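Local coordinates for protein glutamate receptor 1 (Adineta vaga, PDB 4IO2) that binds glutamate in its extracellular ligand-binding domain, the part described here, and as a whole receptor probably works as a glutamate-gated ion channel, at residues A[15-20]-A[65-70]; A[103-108]-A[178-183]; A[108-113]-A[164-169]; A[187-192]-A[243-248]. All blocks are in the same frame, centred on the assembly; numbering follows the deposited sequence.

Overall arrangement
Contacts 1 and 2 both touch the bound glutamate, with about 14 Å between their centres. Contact 1 covers it from the first lobe of the ligand-binding clamshell, where Tyr-67 lies over it. Contact 2 brings Asp-180 from the second lobe. The two also meet directly, since Thr-183 packs on Ser-17 and Phe-20. Contact 3 continues along strand 103-112, shares Arg-108 with contact 2, and packs Met-165 and Tyr-166 against Met-179 of the pocket. Contact 4 lies at the far end of helix 181-190, which starts in contact 2; the nearest atoms of its Thr-188 side chain and the ligand are about 11 Å apart. Tyr-166 and Tyr-192 join contacts 3 and 4.

Contact 1 of 4, residues A[15-20]-A[65-70]; sequences IESVPF and TSYTGL. With GLU (glutamic acid), chain E.
Ile-15 turns CG1 away from its own backbone N (chi1 -178°), and the chain runs on extended to CD1, which ends over the ring of Tyr-67. The tyrosine has CG beside its own backbone N (chi1 -81°), and this swings the ring across from helix 67-75. The contact belongs to the first lobe of the two-lobed, periplasmic-binding-protein-like clamshell of glutamate receptors. It joins the loop after strand 9-14 to the start of helix 67-75. Ile-15 CD1 makes a CH-pi contact, 3.9 Å from the centroid of the Tyr-67 ring and only 10° off the ring normal. The opposite face carries CB of the bound glutamate, 3.5 Å above the Tyr-67 ring plane. The ring is thus held between isoleucine and ligand. The other branch, Ile-15 CG2, meets Tyr-67 CE2 at 3.7 Å and Leu-70 CD2 at 3.9 Å. The helix start is fixed by Ser-66, the N-cap, where Ser-66 OG accepts from Gly-69 N at 2.8 Å. The polar end of the tyrosine is held from outside: its OH is hydrogen-bonded to Asp-85 and Arg-162. Asp-85 also takes Ser-17 OG through its other carboxylate oxygen. Within the contact, Ser-17 CB lies 3.4 Å from Tyr-67 OH.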
loop_
_atom_site.group_PDB
_atom_site.type_symbol
_atom_site.label_atom_id
_atom_site.label_comp_id
_atom_site.label_asym_id
_atom_site.label_seq_id
_atom_site.Cartn_x
_atom_site.Cartn_y
_atom_site.Cartn_z
ATOM N N ILE A 15 16.185 -10.205 8.423
ATOM C CA ILE A 15 17.072 -10.614 7.325
ATOM C C ILE A 15 17.949 -9.431 6.917
ATOM O O ILE A 15 17.491 -8.302 6.783
ATOM C CB ILE A 15 16.233 -11.179 6.146
ATOM C CG1 ILE A 15 17.105 -11.661 5.006
ATOM C CG2 ILE A 15 15.163 -10.195 5.631
ATOM C CD1 ILE A 15 16.373 -12.500 3.966
ATOM N N GLU A 16 19.237 -9.686 6.758
ATOM C CA GLU A 16 20.179 -8.620 6.467
ATOM C C GLU A 16 19.816 -7.884 5.173
ATOM O O GLU A 16 19.667 -8.498 4.120
ATOM C CB GLU A 16 21.611 -9.190 6.394
ATOM C CG GLU A 16 22.686 -8.125 6.177
ATOM C CD GLU A 16 24.105 -8.627 6.235
ATOM O OE1 GLU A 16 24.306 -9.836 6.468
ATOM O OE2 GLU A 16 25.042 -7.805 6.037
ATOM N N SER A 17 19.777 -6.557 5.255
ATOM C CA SER A 17 19.496 -5.700 4.107
ATOM C C SER A 17 19.688 -4.259 4.563
ATOM O O SER A 17 18.836 -3.730 5.272
ATOM C CB SER A 17 18.072 -5.870 3.628
ATOM O OG SER A 17 17.890 -5.084 2.479
ATOM N N VAL A 18 20.797 -3.620 4.203
ATOM C CA VAL A 18 21.025 -2.262 4.614
ATOM C C VAL A 18 20.099 -1.322 3.907
ATOM O O VAL A 18 19.885 -1.450 2.716
ATOM C CB VAL A 18 22.514 -1.810 4.474
ATOM C CG1 VAL A 18 23.427 -2.752 5.202
ATOM C CG2 VAL A 18 22.987 -1.691 2.990
ATOM N N PRO A 19 19.539 -0.321 4.632
ATOM C CA PRO A 19 19.614 0.055 6.051
ATOM C C PRO A 19 18.380 -0.398 6.859
ATOM O O PRO A 19 18.093 0.174 7.913
ATOM C CB PRO A 19 19.689 1.572 5.958
ATOM C CG PRO A 19 18.629 1.846 4.876
ATOM C CD PRO A 19 18.787 0.704 3.880
ATOM N N PHE A 20 17.662 -1.412 6.369
ATOM C CA PHE A 20 16.580 -2.040 7.121
ATOM C C PHE A 20 17.126 -2.810 8.311
ATOM O O PHE A 20 16.701 -2.560 9.465
ATOM C CB PHE A 20 15.764 -2.958 6.216
ATOM C CG PHE A 20 14.728 -2.234 5.360
ATOM C CD1 PHE A 20 13.647 -1.622 5.960
ATOM C CD2 PHE A 20 14.880 -2.120 3.994
ATOM C CE1 PHE A 20 12.681 -0.962 5.186
ATOM C CE2 PHE A 20 13.936 -1.462 3.199
ATOM C CZ PHE A 20 12.844 -0.885 3.809
ATOM N N THR A 65 20.102 -17.146 3.606
ATOM C CA THR A 65 18.638 -17.221 3.512
ATOM C C THR A 65 18.095 -16.288 2.442
ATOM O O THR A 65 18.423 -15.109 2.423
ATOM C CB THR A 65 17.993 -16.865 4.866
ATOM O OG1 THR A 65 18.583 -17.701 5.873
ATOM C CG2 THR A 65 16.491 -17.077 4.817
ATOM N N SER A 66 17.240 -16.821 1.578
ATOM C CA SER A 66 16.575 -16.027 0.567
ATOM C C SER A 66 15.308 -15.432 1.171
ATOM O O SER A 66 14.857 -15.865 2.261
ATOM C CB SER A 66 16.251 -16.877 -0.669
ATOM O OG SER A 66 15.218 -17.788 -0.365
ATOM N N TYR A 67 14.674 -14.496 0.475
ATOM C CA TYR A 67 13.428 -13.909 0.962
ATOM C C TYR A 67 12.331 -14.982 0.975
ATOM O O TYR A 67 11.618 -15.116 1.993
ATOM C CB TYR A 67 13.088 -12.646 0.143
ATOM C CG TYR A 67 13.876 -11.477 0.664
ATOM C CD1 TYR A 67 15.201 -11.290 0.297
ATOM C CD2 TYR A 67 13.323 -10.603 1.565
ATOM C CE1 TYR A 67 15.961 -10.238 0.825
ATOM C CE2 TYR A 67 14.055 -9.559 2.133
ATOM C CZ TYR A 67 15.379 -9.385 1.740
ATOM O OH TYR A 67 16.156 -8.353 2.247
ATOM N N THR A 68 12.185 -15.731 -0.111
ATOM C CA THR A 68 11.179 -16.766 -0.077
ATOM C C THR A 68 11.543 -17.847 0.951
ATOM O O THR A 68 10.640 -18.387 1.611
ATOM C CB THR A 68 10.841 -17.297 -1.481
ATOM O OG1 THR A 68 10.203 -16.242 -2.198
ATOM C CG2 THR A 68 9.841 -18.469 -1.374
ATOM N N GLY A 69 12.841 -18.085 1.167
ATOM C CA GLY A 69 13.291 -19.000 2.231
ATOM C C GLY A 69 12.878 -18.564 3.641
ATOM O O GLY A 69 12.473 -19.389 4.484
ATOM N N LEU A 70 12.955 -17.267 3.908
ATOM C CA LEU A 70 12.516 -16.713 5.188
ATOM C C LEU A 70 11.014 -16.952 5.379
ATOM O O LEU A 70 10.570 -17.353 6.482
ATOM C CB LEU A 70 12.846 -15.213 5.252
ATOM C CG LEU A 70 12.400 -14.499 6.533
ATOM C CD1 LEU A 70 13.076 -15.047 7.755
ATOM C CD2 LEU A 70 12.670 -13.038 6.363
HETATM N N GLU E . 11.595 -7.413 -1.257
HETATM C CA GLU E . 12.151 -8.525 -2.033
HETATM C C GLU E . 11.403 -9.817 -1.715
HETATM O O GLU E . 10.645 -9.850 -0.711
HETATM C CB GLU E . 13.646 -8.733 -1.775
HETATM C CG GLU E . 14.555 -7.529 -2.047
HETATM C CD GLU E . 14.726 -7.148 -3.517
HETATM O OE1 GLU E . 14.253 -7.890 -4.376
HETATM O OE2 GLU E . 15.413 -6.130 -3.794
HETATM O OXT GLU E . 11.556 -10.801 -2.475
#

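Contact 2 of 4, residues A[103-108]-A[178-183]; sequences SDNSMR and FMDIGT. With GLU (glutamic acid), chain E.
Asp-180 meets Asn-105 and the bound glutamate at the same time. Asp-180 CB lies 3.4 Å from Asn-105 OD1. From there chi1 of -70° sets CG beside the backbone N, where the carboxylate faces the ligand. Asp-180 OD1 takes Asn-105 ND2 at 3.1 Å. This donor comes from above the carboxylate plane, and the amide and carboxylate planes stand 85° apart. Asp-180 OD2 accepts from the ligand N at 2.8 Å. The backbone adds a nearly straight bond from Asp-180 N to ligand OE2 (3.1 Å, 177°). Strands 103-112 and 177-180 run antiparallel in the second lobe, with Arg-108 and Met-179 a hydrogen-bonded pair. Helix 181-190 starts at once, yet Ile-181 N still reaches Ser-106 O at 2.8 Å. A water links Asn-105 OD1 to Gly-182 N. Asn-105 ND2 also bonds Ser-205. Asp-180 OD2 probably offsets the charge of the ligand's ammonium group, while Asn-105 holds Asp-180 OD1.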
loop_
_atom_site.group_PDB
_atom_site.type_symbol
_atom_site.label_atom_id
_atom_site.label_comp_id
_atom_site.label_asym_id
_atom_site.label_seq_id
_atom_site.Cartn_x
_atom_site.Cartn_y
_atom_site.Cartn_z
ATOM N N SER A 103 5.180 -0.279 4.207
ATOM C CA SER A 103 5.774 0.597 3.202
ATOM C C SER A 103 5.251 0.237 1.833
ATOM O O SER A 103 5.010 -0.947 1.574
ATOM C CB SER A 103 7.311 0.439 3.200
ATOM O OG SER A 103 7.945 1.319 2.256
ATOM N N ASP A 104 5.092 1.224 0.971
ATOM C CA ASP A 104 4.966 0.953 -0.436
ATOM C C ASP A 104 6.320 0.518 -0.991
ATOM O O ASP A 104 7.363 0.607 -0.344
ATOM C CB ASP A 104 4.417 2.185 -1.179
ATOM C CG ASP A 104 5.317 3.422 -1.083
ATOM O OD1 ASP A 104 6.525 3.297 -0.807
ATOM O OD2 ASP A 104 4.797 4.553 -1.289
ATOM N N ASN A 105 6.286 -0.050 -2.175
ATOM C CA ASN A 105 7.481 -0.554 -2.831
ATOM C C ASN A 105 7.252 -0.595 -4.308
ATOM O O ASN A 105 6.110 -0.603 -4.790
ATOM C CB ASN A 105 7.835 -1.976 -2.319
ATOM C CG ASN A 105 9.148 -2.491 -2.883
ATOM O OD1 ASN A 105 10.181 -1.854 -2.747
ATOM N ND2 ASN A 105 9.106 -3.659 -3.525
ATOM N N SER A 106 8.368 -0.651 -5.017
ATOM C CA SER A 106 8.396 -0.910 -6.455
ATOM C C SER A 106 9.855 -1.283 -6.753
ATOM O O SER A 106 10.730 -1.208 -5.869
ATOM C CB SER A 106 7.966 0.302 -7.257
ATOM O OG SER A 106 8.821 1.387 -6.944
ATOM N N MET A 107 10.103 -1.757 -7.960
ATOM C CA MET A 107 11.457 -2.150 -8.360
ATOM C C MET A 107 12.000 -1.218 -9.407
ATOM O O MET A 107 11.240 -0.550 -10.116
ATOM C CB MET A 107 11.540 -3.606 -8.870
ATOM C CG MET A 107 11.140 -4.617 -7.829
ATOM S SD MET A 107 11.487 -6.313 -8.357
ATOM C CE MET A 107 10.116 -6.638 -9.429
ATOM N N ARG A 108 13.331 -1.151 -9.447
ATOM C CA ARG A 108 14.059 -0.445 -10.479
ATOM C C ARG A 108 15.087 -1.323 -11.115
ATOM O O ARG A 108 15.476 -2.334 -10.574
ATOM C CB ARG A 108 14.689 0.841 -9.950
ATOM C CG ARG A 108 13.564 1.846 -9.547
ATOM C CD ARG A 108 13.847 3.267 -9.712
ATOM N NE ARG A 108 14.217 3.612 -11.068
ATOM C CZ ARG A 108 14.864 4.726 -11.328
ATOM N NH1 ARG A 108 15.208 5.520 -10.298
ATOM N NH2 ARG A 108 15.209 5.007 -12.574
ATOM N N PHE A 178 17.433 -6.382 -11.076
ATOM C CA PHE A 178 16.278 -5.678 -10.515
ATOM C C PHE A 178 16.527 -5.550 -9.021
ATOM O O PHE A 178 17.125 -6.444 -8.396
ATOM C CB PHE A 178 14.997 -6.520 -10.643
ATOM C CG PHE A 178 14.553 -6.847 -12.051
ATOM C CD1 PHE A 178 15.008 -6.133 -13.137
ATOM C CD2 PHE A 178 13.650 -7.885 -12.266
ATOM C CE1 PHE A 178 14.583 -6.452 -14.411
ATOM C CE2 PHE A 178 13.201 -8.187 -13.524
ATOM C CZ PHE A 178 13.682 -7.472 -14.601
ATOM N N MET A 179 16.049 -4.468 -8.444
ATOM C CA MET A 179 16.208 -4.219 -7.007
ATOM C C MET A 179 15.101 -3.314 -6.519
ATOM O O MET A 179 14.669 -2.414 -7.217
ATOM C CB MET A 179 17.576 -3.629 -6.741
ATOM C CG MET A 179 17.899 -3.512 -5.286
ATOM S SD MET A 179 19.645 -2.957 -5.074
ATOM C CE MET A 179 19.763 -3.013 -3.269
ATOM N N ASP A 180 14.570 -3.605 -5.340
ATOM C CA ASP A 180 13.592 -2.725 -4.714
ATOM C C ASP A 180 14.108 -1.298 -4.662
ATOM O O ASP A 180 15.278 -1.056 -4.377
ATOM C CB ASP A 180 13.322 -3.145 -3.288
ATOM C CG ASP A 180 12.568 -4.454 -3.150
ATOM O OD1 ASP A 180 11.847 -4.872 -4.106
ATOM O OD2 ASP A 180 12.678 -4.997 -2.026
ATOM N N ILE A 181 13.208 -0.342 -4.847
ATOM C CA ILE A 181 13.629 1.041 -5.004
ATOM C C ILE A 181 14.268 1.639 -3.758
ATOM O O ILE A 181 15.228 2.412 -3.876
ATOM C CB ILE A 181 12.431 1.929 -5.479
ATOM C CG1 ILE A 181 12.888 3.328 -5.866
ATOM C CG2 ILE A 181 11.282 1.962 -4.434
ATOM C CD1 ILE A 181 11.764 4.129 -6.546
ATOM N N GLY A 182 13.755 1.363 -2.575
ATOM C CA GLY A 182 14.325 2.018 -1.399
ATOM C C GLY A 182 15.754 1.647 -1.093
ATOM O O GLY A 182 16.609 2.505 -0.930
ATOM N N THR A 183 16.035 0.354 -1.067
ATOM C CA THR A 183 17.409 -0.100 -0.878
ATOM C C THR A 183 18.292 0.176 -2.129
ATOM O O THR A 183 19.495 0.413 -1.982
ATOM C CB THR A 183 17.464 -1.599 -0.484
ATOM O OG1 THR A 183 16.703 -2.389 -1.429
ATOM C CG2 THR A 183 16.948 -1.795 0.956
HETATM N N GLU E . 11.595 -7.413 -1.257
HETATM C CA GLU E . 12.151 -8.525 -2.033
HETATM C C GLU E . 11.403 -9.817 -1.715
HETATM O O GLU E . 10.645 -9.850 -0.711
HETATM C CB GLU E . 13.646 -8.733 -1.775
HETATM C CG GLU E . 14.555 -7.529 -2.047
HETATM C CD GLU E . 14.726 -7.148 -3.517
HETATM O OE1 GLU E . 14.253 -7.890 -4.376
HETATM O OE2 GLU E . 15.413 -6.130 -3.794
HETATM O OXT GLU E . 11.556 -10.801 -2.475
HETATM O O HOH W 1 11.390 0.019 -1.346
#

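Contact 3 of 4, residues A[108-113]-A[164-169]; sequences RILMRK and EMYDSL
Leu-110 CD2 is the methyl that most of the apolar contact gathers round. Leu-110 CD2 meets Leu-169 CD1 at 3.7 Å and Met-165 CE at 3.8 Å. Tyr-166 CE1, at the ring edge, is 4.2 Å from Leu-110 CD2. Leu-110 has CG anti to the backbone N (chi1 -180°), which sends the branch from the strand to the helix. Leu-169 CD2 points to the backbone instead and lies 4.1 Å from Met-111 CA. At the polar end Arg-112 NH1 donates to Leu-169 O at 3.0 Å. The bond lies in the carbonyl plane, on a lone pair, and close to the guanidinium plane. The contact packs helix 162-170 on strand 103-112 in the second lobe of the clamshell; segments 164-169 and 108-112 run at 42° to each other. Arg-112 NH1 also bonds Ile-174 O, and NH2 forms a salt bridge with Asp-175. Without the guanidinium, an alanine here would probably leave Leu-169 O without this donor and Asp-175 without its mate. Further out, Met-165 and Tyr-166 rest on Met-179 of the glutamate pocket. The helix turn itself is held by Glu-164 O, which accepts from Ser-168 N and Ser-168 OG on opposite faces of its plane.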
loop_
_atom_site.group_PDB
_atom_site.type_symbol
_atom_site.label_atom_id
_atom_site.label_comp_id
_atom_site.label_asym_id
_atom_site.label_seq_id
_atom_site.Cartn_x
_atom_site.Cartn_y
_atom_site.Cartn_z
ATOM N N ARG A 108 13.331 -1.151 -9.447
ATOM C CA ARG A 108 14.059 -0.445 -10.479
ATOM C C ARG A 108 15.087 -1.323 -11.115
ATOM O O ARG A 108 15.476 -2.334 -10.574
ATOM C CB ARG A 108 14.689 0.841 -9.950
ATOM C CG ARG A 108 13.564 1.846 -9.547
ATOM C CD ARG A 108 13.847 3.267 -9.712
ATOM N NE ARG A 108 14.217 3.612 -11.068
ATOM C CZ ARG A 108 14.864 4.726 -11.328
ATOM N NH1 ARG A 108 15.208 5.520 -10.298
ATOM N NH2 ARG A 108 15.209 5.007 -12.574
ATOM N N ILE A 109 15.476 -0.950 -12.331
ATOM C CA ILE A 109 16.580 -1.579 -12.997
ATOM C C ILE A 109 17.920 -0.993 -12.501
ATOM O O ILE A 109 18.108 0.219 -12.527
ATOM C CB ILE A 109 16.454 -1.396 -14.504
ATOM C CG1 ILE A 109 15.148 -2.026 -15.025
ATOM C CG2 ILE A 109 17.692 -2.001 -15.196
ATOM C CD1 ILE A 109 14.742 -1.622 -16.438
ATOM N N LEU A 110 18.816 -1.882 -12.052
ATOM C CA LEU A 110 20.178 -1.568 -11.534
ATOM C C LEU A 110 21.187 -1.919 -12.621
ATOM O O LEU A 110 21.124 -2.988 -13.195
ATOM C CB LEU A 110 20.456 -2.413 -10.275
ATOM C CG LEU A 110 21.818 -2.216 -9.591
ATOM C CD1 LEU A 110 21.929 -0.864 -8.985
ATOM C CD2 LEU A 110 22.055 -3.297 -8.490
ATOM N N MET A 111 22.184 -1.050 -12.798
ATOM C CA MET A 111 23.178 -1.253 -13.859
ATOM C C MET A 111 24.429 -0.441 -13.559
ATOM O O MET A 111 24.415 0.412 -12.672
ATOM C CB MET A 111 22.599 -0.782 -15.192
ATOM C CG MET A 111 22.347 0.737 -15.311
ATOM S SD MET A 111 21.696 1.176 -16.955
ATOM C CE MET A 111 21.977 2.943 -17.030
ATOM N N ARG A 112 25.509 -0.690 -14.297
ATOM C CA ARG A 112 26.684 0.175 -14.241
ATOM C C ARG A 112 26.370 1.538 -14.805
ATOM O O ARG A 112 25.650 1.661 -15.823
ATOM C CB ARG A 112 27.806 -0.402 -15.095
ATOM C CG ARG A 112 28.390 -1.698 -14.580
ATOM C CD ARG A 112 29.490 -2.198 -15.579
ATOM N NE ARG A 112 28.969 -2.391 -16.949
ATOM C CZ ARG A 112 28.295 -3.465 -17.378
ATOM N NH1 ARG A 112 28.039 -4.474 -16.540
ATOM N NH2 ARG A 112 27.840 -3.523 -18.637
ATOM N N LYS A 113 26.947 2.564 -14.188
ATOM C CA LYS A 113 26.905 3.899 -14.791
ATOM C C LYS A 113 27.347 3.872 -16.246
ATOM O O LYS A 113 28.303 3.189 -16.571
ATOM C CB LYS A 113 27.744 4.884 -13.985
ATOM C CG LYS A 113 26.986 5.381 -12.828
ATOM C CD LYS A 113 27.647 6.571 -12.171
ATOM C CE LYS A 113 26.772 7.110 -11.060
ATOM N NZ LYS A 113 27.450 8.217 -10.309
ATOM N N GLU A 164 26.632 -10.765 -4.839
ATOM C CA GLU A 164 26.879 -11.338 -6.159
ATOM C C GLU A 164 26.292 -10.425 -7.250
ATOM O O GLU A 164 26.880 -10.303 -8.333
ATOM C CB GLU A 164 26.348 -12.787 -6.258
ATOM C CG GLU A 164 27.212 -13.678 -7.125
ATOM C CD GLU A 164 26.612 -15.026 -7.492
ATOM O OE1 GLU A 164 25.611 -15.434 -6.888
ATOM O OE2 GLU A 164 27.185 -15.694 -8.388
ATOM N N MET A 165 25.136 -9.809 -6.982
ATOM C CA MET A 165 24.555 -8.881 -7.942
ATOM C C MET A 165 25.559 -7.746 -8.196
ATOM O O MET A 165 25.857 -7.432 -9.340
ATOM C CB MET A 165 23.199 -8.377 -7.457
ATOM C CG MET A 165 22.453 -7.462 -8.362
ATOM S SD MET A 165 20.840 -7.079 -7.673
ATOM C CE MET A 165 21.252 -6.197 -6.150
ATOM N N TYR A 166 26.023 -7.077 -7.136
ATOM C CA TYR A 166 26.916 -5.921 -7.314
ATOM C C TYR A 166 28.189 -6.344 -8.045
ATOM O O TYR A 166 28.615 -5.707 -9.023
ATOM C CB TYR A 166 27.284 -5.276 -5.961
ATOM C CG TYR A 166 26.121 -4.914 -5.064
ATOM C CD1 TYR A 166 24.972 -4.307 -5.569
ATOM C CD2 TYR A 166 26.148 -5.217 -3.717
ATOM C CE1 TYR A 166 23.928 -3.966 -4.742
ATOM C CE2 TYR A 166 25.098 -4.878 -2.877
ATOM C CZ TYR A 166 23.984 -4.276 -3.394
ATOM O OH TYR A 166 22.932 -3.971 -2.564
ATOM N N ASP A 167 28.788 -7.433 -7.588
ATOM C CA ASP A 167 30.058 -7.890 -8.169
ATOM C C ASP A 167 29.909 -8.294 -9.642
ATOM O O ASP A 167 30.802 -8.040 -10.461
ATOM C CB ASP A 167 30.603 -9.059 -7.369
ATOM C CG ASP A 167 31.031 -8.658 -5.963
ATOM O OD1 ASP A 167 31.096 -7.459 -5.676
ATOM O OD2 ASP A 167 31.297 -9.547 -5.134
ATOM N N SER A 168 28.791 -8.895 -10.007
ATOM C CA SER A 168 28.605 -9.345 -11.377
ATOM C C SER A 168 28.392 -8.166 -12.334
ATOM O O SER A 168 28.824 -8.202 -13.471
ATOM C CB SER A 168 27.426 -10.308 -11.463
ATOM O OG SER A 168 27.698 -11.474 -10.723
ATOM N N LEU A 169 27.695 -7.135 -11.865
ATOM C CA LEU A 169 27.597 -5.915 -12.630
ATOM C C LEU A 169 28.970 -5.274 -12.784
ATOM O O LEU A 169 29.370 -4.943 -13.895
ATOM C CB LEU A 169 26.657 -4.950 -11.920
ATOM C CG LEU A 169 25.179 -5.266 -12.153
ATOM C CD1 LEU A 169 24.339 -4.473 -11.149
ATOM C CD2 LEU A 169 24.775 -4.975 -13.594
#

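Contact 4 of 4, residues A[187-192]-A[243-248]; sequences VTNNIY and QTKACP
The Asn-190 side chain runs roughly perpendicular to that of Thr-244, whereas Asn-189 and Lys-245 extend alongside one another in one direction. The Asn-190 amide works with both ends. Asn-190 ND2 donates to Thr-244 O at 2.9 Å, and Asn-190 OD1 accepts from Ala-246 N, also at 2.9 Å. The first bond runs near the amide plane but reaches Thr-244 O from above the carbonyl plane. The second likewise meets OD1 from above its plane. Chi1 of -69° puts CG beside the backbone N, and chi2 of -77° turns the amide toward residues 244-246. Thr-244 CG2 packs on Asn-190 OD1 at 3.2 Å. This ties the C-terminal end of this domain construct to the end of helix 181-190 in the second lobe. Cys-247 forms a disulfide with Cys-193, just after the helix, and Cys-247 N donates to Asn-189 O at 2.9 Å. A leucine in place of Asn-190 is likely to leave Thr-244 O and Ala-246 N without their side-chain partner and residues 244-246 less firmly held. Lys-245 CG lies 3.8 Å from Asn-189 CB. A water bridges Asn-189 ND2 and Thr-244 O, and Tyr-186 O takes a further bond from Asn-190 ND2.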
loop_
_atom_site.group_PDB
_atom_site.type_symbol
_atom_site.label_atom_id
_atom_site.label_comp_id
_atom_site.label_asym_id
_atom_site.label_seq_id
_atom_site.Cartn_x
_atom_site.Cartn_y
_atom_site.Cartn_z
ATOM N N VAL A 187 21.801 2.136 -1.675
ATOM C CA VAL A 187 23.080 1.540 -2.007
ATOM C C VAL A 187 23.790 2.324 -3.101
ATOM O O VAL A 187 24.997 2.568 -3.030
ATOM C CB VAL A 187 22.874 0.064 -2.364
ATOM C CG1 VAL A 187 24.079 -0.489 -3.058
ATOM C CG2 VAL A 187 22.504 -0.724 -1.063
ATOM N N THR A 188 23.043 2.734 -4.109
ATOM C CA THR A 188 23.673 3.495 -5.203
ATOM C C THR A 188 24.004 4.935 -4.794
ATOM O O THR A 188 24.870 5.557 -5.412
ATOM C CB THR A 188 22.811 3.496 -6.510
ATOM O OG1 THR A 188 21.506 4.048 -6.274
ATOM C CG2 THR A 188 22.689 2.065 -7.066
ATOM N N ASN A 189 23.342 5.462 -3.759
ATOM C CA ASN A 189 23.665 6.819 -3.281
ATOM C C ASN A 189 24.690 6.846 -2.156
ATOM O O ASN A 189 25.232 7.901 -1.841
ATOM C CB ASN A 189 22.419 7.576 -2.839
ATOM C CG ASN A 189 21.518 7.948 -3.985
ATOM O OD1 ASN A 189 21.956 8.012 -5.128
ATOM N ND2 ASN A 189 20.247 8.184 -3.688
ATOM N N ASN A 190 25.049 5.696 -1.605
ATOM C CA ASN A 190 25.941 5.692 -0.441
ATOM C C ASN A 190 27.085 4.710 -0.449
ATOM O O ASN A 190 28.035 4.900 0.292
ATOM C CB ASN A 190 25.101 5.406 0.810
ATOM C CG ASN A 190 24.172 6.539 1.148
ATOM O OD1 ASN A 190 24.611 7.560 1.687
ATOM N ND2 ASN A 190 22.886 6.394 0.806
ATOM N N ILE A 191 27.001 3.644 -1.241
ATOM C CA ILE A 191 27.994 2.561 -1.150
ATOM C C ILE A 191 28.633 2.257 -2.478
ATOM O O ILE A 191 29.853 2.218 -2.553
ATOM C CB ILE A 191 27.403 1.287 -0.530
ATOM C CG1 ILE A 191 26.928 1.630 0.895
ATOM C CG2 ILE A 191 28.422 0.145 -0.541
ATOM C CD1 ILE A 191 26.021 0.622 1.430
ATOM N N TYR A 192 27.813 2.042 -3.504
ATOM C CA TYR A 192 28.285 1.756 -4.859
ATOM C C TYR A 192 28.025 2.920 -5.789
ATOM O O TYR A 192 27.040 2.926 -6.531
ATOM C CB TYR A 192 27.636 0.484 -5.403
ATOM C CG TYR A 192 28.133 -0.748 -4.717
ATOM C CD1 TYR A 192 29.277 -1.373 -5.132
ATOM C CD2 TYR A 192 27.452 -1.290 -3.648
ATOM C CE1 TYR A 192 29.730 -2.503 -4.499
ATOM C CE2 TYR A 192 27.901 -2.419 -3.017
ATOM C CZ TYR A 192 29.047 -3.000 -3.434
ATOM O OH TYR A 192 29.508 -4.118 -2.800
ATOM N N GLN A 243 17.301 8.880 4.131
ATOM C CA GLN A 243 17.656 10.193 3.535
ATOM C C GLN A 243 19.130 10.438 3.106
ATOM O O GLN A 243 19.436 11.313 2.325
ATOM C CB GLN A 243 17.128 11.339 4.377
ATOM C CG GLN A 243 15.739 11.735 3.927
ATOM C CD GLN A 243 15.369 13.202 4.249
ATOM O OE1 GLN A 243 16.092 13.922 4.964
ATOM N NE2 GLN A 243 14.232 13.640 3.715
ATOM N N THR A 244 20.040 9.637 3.568
ATOM C CA THR A 244 21.440 9.915 3.368
ATOM C C THR A 244 21.882 9.756 1.903
ATOM O O THR A 244 21.396 8.883 1.194
ATOM C CB THR A 244 22.220 8.880 4.237
ATOM O OG1 THR A 244 21.627 8.826 5.558
ATOM C CG2 THR A 244 23.773 9.240 4.306
ATOM N N LYS A 245 22.840 10.578 1.477
ATOM C CA LYS A 245 23.447 10.476 0.156
ATOM C C LYS A 245 24.917 10.877 0.235
ATOM O O LYS A 245 25.240 12.059 0.135
ATOM C CB LYS A 245 22.697 11.387 -0.809
ATOM C CG LYS A 245 23.082 11.310 -2.235
ATOM C CD LYS A 245 21.979 11.983 -3.078
ATOM C CE LYS A 245 20.580 11.797 -2.461
ATOM N NZ LYS A 245 19.485 12.259 -3.362
ATOM N N ALA A 246 25.784 9.879 0.427
ATOM C CA ALA A 246 27.236 10.083 0.614
ATOM C C ALA A 246 27.996 10.255 -0.686
ATOM O O ALA A 246 29.060 10.884 -0.715
ATOM C CB ALA A 246 27.832 8.869 1.375
ATOM N N CYS A 247 27.529 9.646 -1.762
ATOM C CA CYS A 247 28.280 9.637 -3.020
ATOM C C CYS A 247 28.313 11.043 -3.578
ATOM O O CYS A 247 27.343 11.783 -3.441
ATOM C CB CYS A 247 27.637 8.686 -4.037
ATOM S SG CYS A 247 27.735 6.882 -3.683
ATOM N N PRO A 248 29.436 11.425 -4.196
ATOM C CA PRO A 248 29.579 12.798 -4.669
ATOM C C PRO A 248 28.698 13.115 -5.862
ATOM O O PRO A 248 27.985 12.259 -6.394
ATOM C CB PRO A 248 31.054 12.876 -5.062
ATOM C CG PRO A 248 31.456 11.540 -5.385
ATOM C CD PRO A 248 30.609 10.606 -4.527
ATOM O OXT PRO A 248 28.702 14.259 -6.314
HETATM O O HOH W 2 19.626 8.068 -0.811
#